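Side-chain contacts in outer membrane protein Omp121 (Bacteroides thetaiotaomicron, PDB 5FQ8), which probably imports peptides across the outer membrane as a TonB-dependent receptor, in a complex with a lipoprotein: residues D243-K246 with D247-A251; Y369-L372 with N373-N377; K834-N837 with Y838-G841. One frame throughout, in Å; residues are numbered along the deposited sequence.

Three short local contacts follow one another in series along the chain, contact 1 in the loop between strands 232-237 and 252-264, contact 2 where helix 368-374 gives way to strand 376-394, and contact 3 at the end of helix 832-839. Their centres lie about 18 Å (1 to 2), 19 Å (1 to 3) and 24 Å (2 to 3) apart. Contacts 1 and 2 touch: the ring of Phe-248 packs on Tyr-369 and Leu-372. Contact 3 touches neither of them, yet side chains from all three reach helix 330-335. A loop turn and two helix ends far apart in sequence thus gather around one small helix, illustrating how remote segments pack together in a TonB-dependent barrel.

Contact 1: residues D243-K246 with D247-A251; sequences DNIK and DFFDA
Asp-247 folds back over Asp-243, and its side chain can be traced atom by atom. CB starts 3.3 Å from Asp-243 O, the same carbonyl that accepts the backbone bond from Asp-247 N (2.7 Å, 155°). CG lies anti to its own carbonyl carbon (chi1 -74°), which keeps the carboxylate beside Asp-243 O. At the tip the branches part company. Asp-247 OD1 comes to 3.6 Å from Asp-243 OD2, the two carboxylate planes standing 74° apart, a like-charge approach that would probably be unfavourable. OD2 instead accepts bonds from Ser-4 N and Thr-5 OG1 of the lipoprotein BT_2262, a separate chain, and these donors probably offset part of the charge. The backbone makes a type I turn over 245-248, closed by Phe-248 N on Ile-245 O (3.1 Å), within the loop that leads into barrel strand 252-264; the same turn has Phe-248 packed on helix 330-335 and Asp-247 bonded to the lipoprotein chain. On the apolar flank Phe-249 runs alongside Ile-245, with Phe-249 CE1 4.1 Å from Ile-245 CG2. The carbonyl oxygens of Ile-245 and Lys-246 lie at the edge of the Phe-249 ring, near its plane; Ile-245 O is 3.2 Å from Phe-249 CD1, and Lys-246 O also takes a weak bond from Phe-249 N. Beyond the turn the Phe-249 side chain lies about 4 Å from that of Ile-283, one of the residues of a calcium site.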
ATOM      1  N   ASP B 243       0.460  30.585 -32.139  1.00 38.02           N
ATOM      2  CA  ASP B 243      -0.524  30.555 -31.071  1.00 36.31           C
ATOM      3  C   ASP B 243      -0.755  29.162 -30.511  1.00 41.13           C
ATOM      4  O   ASP B 243      -1.687  28.974 -29.728  1.00 42.81           O
ATOM      5  CB  ASP B 243      -1.851  31.125 -31.570  1.00 40.66           C
ATOM      6  CG  ASP B 243      -2.064  32.542 -31.141  1.00 42.32           C
ATOM      7  OD1 ASP B 243      -1.059  33.186 -30.783  1.00 39.32           O
ATOM      8  OD2 ASP B 243      -3.233  33.001 -31.155  1.00 38.33           O
ATOM      9  N   ASN B 244       0.073  28.186 -30.867  1.00 41.10           N
ATOM     10  CA  ASN B 244      -0.317  26.807 -30.607  1.00 26.94           C
ATOM     11  C   ASN B 244      -0.378  26.515 -29.117  1.00 26.45           C
ATOM     12  O   ASN B 244      -1.358  25.945 -28.636  1.00 26.32           O
ATOM     13  CB  ASN B 244       0.617  25.849 -31.332  1.00 26.98           C
ATOM     14  CG  ASN B 244       2.037  26.003 -30.919  1.00 26.78           C
ATOM     15  OD1 ASN B 244       2.371  26.893 -30.156  1.00 26.63           O
ATOM     16  ND2 ASN B 244       2.896  25.127 -31.418  1.00 26.80           N
ATOM     17  N   ILE B 245       0.630  26.928 -28.361  1.00 26.20           N
ATOM     18  CA  ILE B 245       0.564  26.719 -26.922  1.00 25.78           C
ATOM     19  C   ILE B 245      -0.493  27.614 -26.297  1.00 25.81           C
ATOM     20  O   ILE B 245      -1.208  27.193 -25.384  1.00 26.43           O
ATOM     21  CB  ILE B 245       1.947  26.935 -26.297  1.00 25.56           C
ATOM     22  CG1 ILE B 245       2.874  25.837 -26.789  1.00 25.51           C
ATOM     23  CG2 ILE B 245       1.860  26.944 -24.787  1.00 25.19           C
ATOM     24  CD1 ILE B 245       4.216  25.878 -26.190  1.00 25.32           C
ATOM     25  N   LYS B 246      -0.619  28.854 -26.779  1.00 26.90           N
ATOM     26  CA  LYS B 246      -1.610  29.765 -26.220  1.00 26.23           C
ATOM     27  C   LYS B 246      -3.021  29.232 -26.420  1.00 26.34           C
ATOM     28  O   LYS B 246      -3.875  29.358 -25.537  1.00 26.24           O
ATOM     29  CB  LYS B 246      -1.478  31.152 -26.856  1.00 26.63           C
ATOM     30  CG  LYS B 246      -2.319  32.256 -26.193  1.00 26.75           C
ATOM     31  CD  LYS B 246      -2.576  33.417 -27.133  1.00 55.34           C
ATOM     32  CE  LYS B 246      -3.283  34.573 -26.436  1.00 44.37           C
ATOM     33  NZ  LYS B 246      -4.525  34.128 -25.742  1.00 48.44           N
ATOM     34  N   ASP B 247      -3.285  28.635 -27.577  1.00 26.59           N
ATOM     35  CA  ASP B 247      -4.611  28.113 -27.873  1.00 26.78           C
ATOM     36  C   ASP B 247      -4.943  26.865 -27.078  1.00 26.43           C
ATOM     37  O   ASP B 247      -6.094  26.435 -27.088  1.00 26.56           O
ATOM     38  CB  ASP B 247      -4.719  27.797 -29.357  1.00 27.18           C
ATOM     39  CG  ASP B 247      -4.826  29.022 -30.193  1.00 29.69           C
ATOM     40  OD1 ASP B 247      -4.711  30.111 -29.620  1.00 30.72           O
ATOM     41  OD2 ASP B 247      -5.024  28.899 -31.415  1.00 38.97           O
ATOM     42  N   PHE B 248      -3.967  26.262 -26.408  1.00 32.29           N
ATOM     43  CA  PHE B 248      -4.229  25.013 -25.709  1.00 31.58           C
ATOM     44  C   PHE B 248      -5.074  25.258 -24.478  1.00 25.59           C
ATOM     45  O   PHE B 248      -5.788  24.362 -24.019  1.00 25.49           O
ATOM     46  CB  PHE B 248      -2.903  24.340 -25.351  1.00 25.42           C
ATOM     47  CG  PHE B 248      -3.014  23.293 -24.293  1.00 25.07           C
ATOM     48  CD1 PHE B 248      -3.557  22.065 -24.576  1.00 25.11           C
ATOM     49  CD2 PHE B 248      -2.546  23.536 -23.017  1.00 24.75           C
ATOM     50  CE1 PHE B 248      -3.652  21.113 -23.603  1.00 24.83           C
ATOM     51  CE2 PHE B 248      -2.633  22.589 -22.040  1.00 24.46           C
ATOM     52  CZ  PHE B 248      -3.188  21.373 -22.326  1.00 24.50           C
ATOM     53  N   PHE B 249      -5.033  26.466 -23.961  1.00 25.60           N
ATOM     54  CA  PHE B 249      -5.724  26.760 -22.728  1.00 25.46           C
ATOM     55  C   PHE B 249      -7.163  27.181 -22.993  1.00 33.38           C
ATOM     56  O   PHE B 249      -7.539  27.591 -24.094  1.00 30.28           O
ATOM     57  CB  PHE B 249      -4.962  27.829 -21.957  1.00 25.33           C
ATOM     58  CG  PHE B 249      -3.570  27.409 -21.580  1.00 25.01           C
ATOM     59  CD1 PHE B 249      -2.524  27.559 -22.467  1.00 25.09           C
ATOM     60  CD2 PHE B 249      -3.312  26.853 -20.347  1.00 24.66           C
ATOM     61  CE1 PHE B 249      -1.255  27.171 -22.129  1.00 24.84           C
ATOM     62  CE2 PHE B 249      -2.048  26.464 -20.005  1.00 24.41           C
ATOM     63  CZ  PHE B 249      -1.015  26.624 -20.892  1.00 24.50           C
ATOM     64  N   ASP B 250      -7.978  27.014 -21.974  1.00 30.81           N
ATOM     65  CA  ASP B 250      -9.360  27.429 -21.978  1.00 26.04           C
ATOM     66  C   ASP B 250      -9.460  28.722 -21.194  1.00 42.65           C
ATOM     67  O   ASP B 250      -8.459  29.365 -20.877  1.00 33.54           O
ATOM     68  CB  ASP B 250     -10.245  26.360 -21.337  1.00 28.23           C
ATOM     69  CG  ASP B 250     -10.434  25.142 -22.187  1.00 26.04           C
ATOM     70  OD1 ASP B 250     -10.170  25.194 -23.403  1.00 26.26           O
ATOM     71  OD2 ASP B 250     -10.883  24.132 -21.616  1.00 25.92           O
ATOM     72  N   ALA B 251     -10.668  29.085 -20.818  1.00 26.33           N
ATOM     73  CA  ALA B 251     -10.867  30.104 -19.808  1.00 26.35           C
ATOM     74  C   ALA B 251     -11.263  29.402 -18.527  1.00 26.09           C
ATOM     75  O   ALA B 251     -12.215  28.623 -18.515  1.00 26.19           O
ATOM     76  CB  ALA B 251     -11.932  31.101 -20.242  1.00 49.43           C
TER

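Contact 2: residues Y369-L372 with N373-N377; sequences YYIL and NNYLN
Asn-373, Tyr-375 and Tyr-370 carry most of this contact, in which the last turn of helix 368-374 hands the chain over to barrel strand 376-394. Asn-373 sits over the carbonyl of Tyr-369 and addresses it twice: its backbone N bonds to Tyr-369 O at 3.1 Å, and its ND2 adds a weak bond to the same oxygen. The neighbouring carbonyl, Tyr-370 O, is gripped in a similar way by Asn-374, weakly through the backbone N and more squarely through ND2 (3.0 Å, 158°), with the oxygen lying close to the amide plane. With that bond in place the amide lies nearly flat on the Tyr-370 ring, the planes 20° apart and ND2 over the ring centre, while Asn-374 CB makes a CH-pi contact with the same ring. The phenol end of Tyr-370 has its hydrogen-bond partner elsewhere, in Tyr-424 OH, and the ring is packed by Leu-420 and Leu-423 of helix 420-424. Tyr-375 follows where the chain leaves the helix, its N weakly bonded to Ile-371 O. With CG anti to the carbonyl carbon (chi1 -78°), its ring lies beside Ile-371 and receives Ile-371 CG2 over one face, 4.1 Å from the ring centroid. The two tyrosine rings meet through their edges, Tyr-370 CE1 lying 4.3 Å from Tyr-375 CE1.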
ATOM      1  N   TYR B 369      -3.417  15.956 -23.657  1.00 24.68           N
ATOM      2  CA  TYR B 369      -4.813  15.708 -23.352  1.00 24.81           C
ATOM      3  C   TYR B 369      -5.022  14.314 -22.796  1.00 35.59           C
ATOM      4  O   TYR B 369      -5.973  14.092 -22.043  1.00 29.57           O
ATOM      5  CB  TYR B 369      -5.662  15.917 -24.595  1.00 25.25           C
ATOM      6  CG  TYR B 369      -5.668  17.335 -25.123  1.00 25.38           C
ATOM      7  CD1 TYR B 369      -6.539  18.277 -24.614  1.00 25.41           C
ATOM      8  CD2 TYR B 369      -4.816  17.716 -26.141  1.00 25.52           C
ATOM      9  CE1 TYR B 369      -6.561  19.550 -25.099  1.00 26.25           C
ATOM     10  CE2 TYR B 369      -4.830  18.988 -26.632  1.00 29.06           C
ATOM     11  CZ  TYR B 369      -5.708  19.906 -26.111  1.00 26.90           C
ATOM     12  OH  TYR B 369      -5.722  21.185 -26.611  1.00 25.90           O
ATOM     13  N   TYR B 370      -4.157  13.361 -23.151  1.00 29.86           N
ATOM     14  CA  TYR B 370      -4.206  12.060 -22.501  1.00 25.28           C
ATOM     15  C   TYR B 370      -3.856  12.189 -21.029  1.00 24.28           C
ATOM     16  O   TYR B 370      -4.566  11.670 -20.169  1.00 24.96           O
ATOM     17  CB  TYR B 370      -3.266  11.064 -23.194  1.00 24.84           C
ATOM     18  CG  TYR B 370      -3.409   9.667 -22.631  1.00 28.74           C
ATOM     19  CD1 TYR B 370      -2.750   9.293 -21.468  1.00 25.95           C
ATOM     20  CD2 TYR B 370      -4.235   8.738 -23.241  1.00 32.92           C
ATOM     21  CE1 TYR B 370      -2.905   8.043 -20.936  1.00 29.48           C
ATOM     22  CE2 TYR B 370      -4.392   7.476 -22.712  1.00 36.93           C
ATOM     23  CZ  TYR B 370      -3.724   7.140 -21.563  1.00 33.98           C
ATOM     24  OH  TYR B 370      -3.886   5.894 -21.034  1.00 27.08           O
ATOM     25  N   ILE B 371      -2.765  12.882 -20.718  1.00 24.04           N
ATOM     26  CA  ILE B 371      -2.312  12.958 -19.334  1.00 27.17           C
ATOM     27  C   ILE B 371      -3.378  13.590 -18.452  1.00 35.41           C
ATOM     28  O   ILE B 371      -3.615  13.138 -17.327  1.00 39.80           O
ATOM     29  CB  ILE B 371      -0.981  13.723 -19.241  1.00 23.53           C
ATOM     30  CG1 ILE B 371       0.065  13.072 -20.134  1.00 23.63           C
ATOM     31  CG2 ILE B 371      -0.498  13.745 -17.829  1.00 23.25           C
ATOM     32  CD1 ILE B 371       1.375  13.814 -20.176  1.00 23.52           C
ATOM     33  N   LEU B 372      -4.046  14.635 -18.951  1.00 35.64           N
ATOM     34  CA  LEU B 372      -5.064  15.325 -18.162  1.00 44.21           C
ATOM     35  C   LEU B 372      -6.334  14.500 -18.023  1.00 24.01           C
ATOM     36  O   LEU B 372      -6.996  14.543 -16.981  1.00 23.95           O
ATOM     37  CB  LEU B 372      -5.397  16.674 -18.794  1.00 23.96           C
ATOM     38  CG  LEU B 372      -4.390  17.812 -18.737  1.00 23.82           C
ATOM     39  CD1 LEU B 372      -4.738  18.772 -19.814  1.00 24.08           C
ATOM     40  CD2 LEU B 372      -4.444  18.485 -17.405  1.00 23.62           C
ATOM     41  N   ASN B 373      -6.674  13.739 -19.048  1.00 24.27           N
ATOM     42  CA  ASN B 373      -7.869  12.917 -19.042  1.00 24.52           C
ATOM     43  C   ASN B 373      -7.697  11.568 -18.356  1.00 24.44           C
ATOM     44  O   ASN B 373      -8.702  10.912 -18.093  1.00 24.64           O
ATOM     45  CB  ASN B 373      -8.328  12.687 -20.473  1.00 24.90           C
ATOM     46  CG  ASN B 373      -9.311  13.718 -20.926  1.00 25.15           C
ATOM     47  OD1 ASN B 373     -10.232  14.065 -20.200  1.00 27.23           O
ATOM     48  ND2 ASN B 373      -9.123  14.225 -22.132  1.00 25.38           N
ATOM     49  N   ASN B 374      -6.468  11.131 -18.062  1.00 24.19           N
ATOM     50  CA  ASN B 374      -6.249   9.779 -17.586  1.00 24.18           C
ATOM     51  C   ASN B 374      -5.398   9.657 -16.343  1.00 23.85           C
ATOM     52  O   ASN B 374      -5.212   8.539 -15.866  1.00 23.86           O
ATOM     53  CB  ASN B 374      -5.609   8.935 -18.688  1.00 24.34           C
ATOM     54  CG  ASN B 374      -6.549   8.680 -19.822  1.00 24.73           C
ATOM     55  OD1 ASN B 374      -7.381   7.780 -19.759  1.00 24.97           O
ATOM     56  ND2 ASN B 374      -6.439   9.476 -20.866  1.00 24.85           N
ATOM     57  N   TYR B 375      -4.870  10.738 -15.809  1.00 28.30           N
ATOM     58  CA  TYR B 375      -4.104  10.680 -14.580  1.00 28.94           C
ATOM     59  C   TYR B 375      -4.944  11.239 -13.456  1.00 29.22           C
ATOM     60  O   TYR B 375      -5.993  11.837 -13.679  1.00 39.51           O
ATOM     61  CB  TYR B 375      -2.794  11.451 -14.720  1.00 23.15           C
ATOM     62  CG  TYR B 375      -1.730  10.707 -15.475  1.00 23.17           C
ATOM     63  CD1 TYR B 375      -1.947  10.266 -16.762  1.00 23.41           C
ATOM     64  CD2 TYR B 375      -0.503  10.440 -14.894  1.00 24.03           C
ATOM     65  CE1 TYR B 375      -0.987   9.591 -17.441  1.00 23.47           C
ATOM     66  CE2 TYR B 375       0.465   9.787 -15.578  1.00 23.06           C
ATOM     67  CZ  TYR B 375       0.214   9.359 -16.846  1.00 23.29           C
ATOM     68  OH  TYR B 375       1.178   8.686 -17.532  1.00 28.44           O
ATOM     69  N   LEU B 376      -4.483  11.020 -12.238  1.00 23.12           N
ATOM     70  CA  LEU B 376      -5.275  11.372 -11.074  1.00 23.12           C
ATOM     71  C   LEU B 376      -4.374  11.905  -9.983  1.00 46.29           C
ATOM     72  O   LEU B 376      -3.325  11.323  -9.705  1.00 34.76           O
ATOM     73  CB  LEU B 376      -6.052  10.173 -10.560  1.00 23.28           C
ATOM     74  CG  LEU B 376      -6.881  10.432  -9.317  1.00 23.32           C
ATOM     75  CD1 LEU B 376      -8.245  10.794  -9.774  1.00 23.57           C
ATOM     76  CD2 LEU B 376      -6.922   9.213  -8.451  1.00 23.38           C
ATOM     77  N   ASN B 377      -4.779  13.009  -9.378  1.00 22.86           N
ATOM     78  CA  ASN B 377      -4.095  13.556  -8.213  1.00 22.69           C
ATOM     79  C   ASN B 377      -5.099  14.418  -7.449  1.00 28.96           C
ATOM     80  O   ASN B 377      -5.110  15.642  -7.535  1.00 25.43           O
ATOM     81  CB  ASN B 377      -2.856  14.354  -8.597  1.00 22.54           C
ATOM     82  CG  ASN B 377      -2.099  14.827  -7.405  1.00 26.18           C
ATOM     83  OD1 ASN B 377      -2.416  14.477  -6.276  1.00 24.55           O
ATOM     84  ND2 ASN B 377      -1.087  15.628  -7.639  1.00 22.33           N
TER

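Contact 3: residues K834-N837 with Y838-G841; sequences KDIN and YFTG
Lys-834 and Tyr-838, one helical turn apart, lie side by side and point the same way. The lysine chain is extended, with CG anti to the backbone N (chi1 -172°), and its methylenes track the length of the phenol: Lys-834 CG lies 3.9 Å from Tyr-838 CE1, and Lys-834 CE is 3.6 Å from Tyr-838 CZ. The apolar part of the lysine is thus spent on the tyrosine, while its NZ carries on past the ring to bond with Cys-897 O. A backbone bond, Tyr-838 N to Lys-834 O (2.8 Å), ties the bases of the pair together. Ile-836 and Phe-839 are set differently, three residues apart and crossing at a slant. Only the tip of the isoleucine is engaged, Ile-836 CD1 approaching Phe-839 CD2 at 4.1 Å; from there the phenylalanine ring goes on to meet Trp-202 and to pack against the backbone of the bound peptide, so this end of the helix borders the probable cargo. Thr-840 turns its methyl inward, CG2 lying 3.7 Å from Asn-837 CA, and its N bonds to Ile-836 O (2.9 Å). Asn-837 directs its ND2 back to Thr-833 O, a preceding turn of the same helix. Gly-841 then leaves helical geometry with a positive phi of 75°, with its N bonded to Tyr-838 O at 3.0 Å as one of two bonds back into the last turn. This is the Schellman motif, a classic C-terminal ending of an alpha-helix, here closing helix 832-839.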
ATOM      1  N   LYS B 834      12.575  28.211 -18.577  1.00 24.52           N
ATOM      2  CA  LYS B 834      13.630  28.627 -19.484  1.00 24.85           C
ATOM      3  C   LYS B 834      14.491  27.438 -19.878  1.00 24.84           C
ATOM      4  O   LYS B 834      14.859  27.290 -21.046  1.00 25.76           O
ATOM      5  CB  LYS B 834      14.469  29.724 -18.831  1.00 25.06           C
ATOM      6  CG  LYS B 834      15.474  30.379 -19.733  1.00 25.47           C
ATOM      7  CD  LYS B 834      16.474  31.191 -18.946  1.00 25.68           C
ATOM      8  CE  LYS B 834      17.431  31.910 -19.860  1.00 26.14           C
ATOM      9  NZ  LYS B 834      18.394  32.731 -19.095  1.00 26.39           N
ATOM     10  N   ASP B 835      14.782  26.561 -18.921  1.00 24.59           N
ATOM     11  CA  ASP B 835      15.571  25.366 -19.194  1.00 27.69           C
ATOM     12  C   ASP B 835      14.992  24.564 -20.354  1.00 24.59           C
ATOM     13  O   ASP B 835      15.687  24.265 -21.328  1.00 24.83           O
ATOM     14  CB  ASP B 835      15.635  24.501 -17.936  1.00 26.95           C
ATOM     15  CG  ASP B 835      16.926  23.748 -17.814  1.00 31.26           C
ATOM     16  OD1 ASP B 835      17.535  23.425 -18.850  1.00 46.30           O
ATOM     17  OD2 ASP B 835      17.331  23.482 -16.669  1.00 24.30           O
ATOM     18  N   ILE B 836      13.719  24.191 -20.255  1.00 24.36           N
ATOM     19  CA  ILE B 836      13.142  23.299 -21.245  1.00 24.37           C
ATOM     20  C   ILE B 836      12.998  23.997 -22.582  1.00 24.69           C
ATOM     21  O   ILE B 836      13.035  23.348 -23.633  1.00 24.85           O
ATOM     22  CB  ILE B 836      11.794  22.756 -20.752  1.00 24.09           C
ATOM     23  CG1 ILE B 836      11.296  21.670 -21.681  1.00 24.13           C
ATOM     24  CG2 ILE B 836      10.789  23.855 -20.686  1.00 24.10           C
ATOM     25  CD1 ILE B 836      12.257  20.563 -21.808  1.00 24.16           C
ATOM     26  N   ASN B 837      12.870  25.323 -22.576  1.00 26.53           N
ATOM     27  CA  ASN B 837      12.644  26.040 -23.818  1.00 25.16           C
ATOM     28  C   ASN B 837      13.933  26.384 -24.520  1.00 25.52           C
ATOM     29  O   ASN B 837      13.956  26.497 -25.745  1.00 25.82           O
ATOM     30  CB  ASN B 837      11.832  27.298 -23.556  1.00 25.20           C
ATOM     31  CG  ASN B 837      10.403  26.992 -23.333  1.00 24.99           C
ATOM     32  OD1 ASN B 837       9.661  26.709 -24.263  1.00 25.10           O
ATOM     33  ND2 ASN B 837      10.006  27.012 -22.089  1.00 26.09           N
ATOM     34  N   TYR B 838      15.010  26.561 -23.772  1.00 25.52           N
ATOM     35  CA  TYR B 838      16.324  26.524 -24.388  1.00 25.85           C
ATOM     36  C   TYR B 838      16.596  25.154 -24.995  1.00 25.84           C
ATOM     37  O   TYR B 838      16.852  25.039 -26.198  1.00 26.16           O
ATOM     38  CB  TYR B 838      17.383  26.910 -23.361  1.00 25.86           C
ATOM     39  CG  TYR B 838      17.655  28.395 -23.341  1.00 26.14           C
ATOM     40  CD1 TYR B 838      16.609  29.318 -23.352  1.00 26.12           C
ATOM     41  CD2 TYR B 838      18.954  28.876 -23.315  1.00 26.46           C
ATOM     42  CE1 TYR B 838      16.856  30.674 -23.336  1.00 26.41           C
ATOM     43  CE2 TYR B 838      19.209  30.206 -23.294  1.00 26.76           C
ATOM     44  CZ  TYR B 838      18.158  31.108 -23.309  1.00 27.62           C
ATOM     45  OH  TYR B 838      18.423  32.451 -23.297  1.00 27.06           O
ATOM     46  N   PHE B 839      16.503  24.094 -24.184  1.00 25.52           N
ATOM     47  CA  PHE B 839      16.843  22.754 -24.668  1.00 25.55           C
ATOM     48  C   PHE B 839      16.026  22.371 -25.888  1.00 25.67           C
ATOM     49  O   PHE B 839      16.540  21.753 -26.823  1.00 25.93           O
ATOM     50  CB  PHE B 839      16.629  21.713 -23.570  1.00 25.18           C
ATOM     51  CG  PHE B 839      16.612  20.300 -24.082  1.00 25.18           C
ATOM     52  CD1 PHE B 839      17.792  19.630 -24.352  1.00 25.40           C
ATOM     53  CD2 PHE B 839      15.426  19.640 -24.287  1.00 25.01           C
ATOM     54  CE1 PHE B 839      17.784  18.342 -24.817  1.00 25.44           C
ATOM     55  CE2 PHE B 839      15.414  18.352 -24.757  1.00 25.06           C
ATOM     56  CZ  PHE B 839      16.596  17.699 -25.021  1.00 25.27           C
ATOM     57  N   THR B 840      14.759  22.716 -25.890  1.00 25.52           N
ATOM     58  CA  THR B 840      13.882  22.255 -26.944  1.00 25.64           C
ATOM     59  C   THR B 840      13.919  23.131 -28.183  1.00 32.83           C
ATOM     60  O   THR B 840      13.246  22.803 -29.165  1.00 26.23           O
ATOM     61  CB  THR B 840      12.471  22.176 -26.409  1.00 25.34           C
ATOM     62  OG1 THR B 840      11.698  21.353 -27.271  1.00 27.58           O
ATOM     63  CG2 THR B 840      11.880  23.522 -26.371  1.00 25.40           C
ATOM     64  N   GLY B 841      14.698  24.212 -28.168  1.00 38.70           N
ATOM     65  CA  GLY B 841      14.830  25.058 -29.335  1.00 26.70           C
ATOM     66  C   GLY B 841      13.641  25.937 -29.600  1.00 33.91           C
ATOM     67  O   GLY B 841      13.402  26.317 -30.746  1.00 33.42           O
TER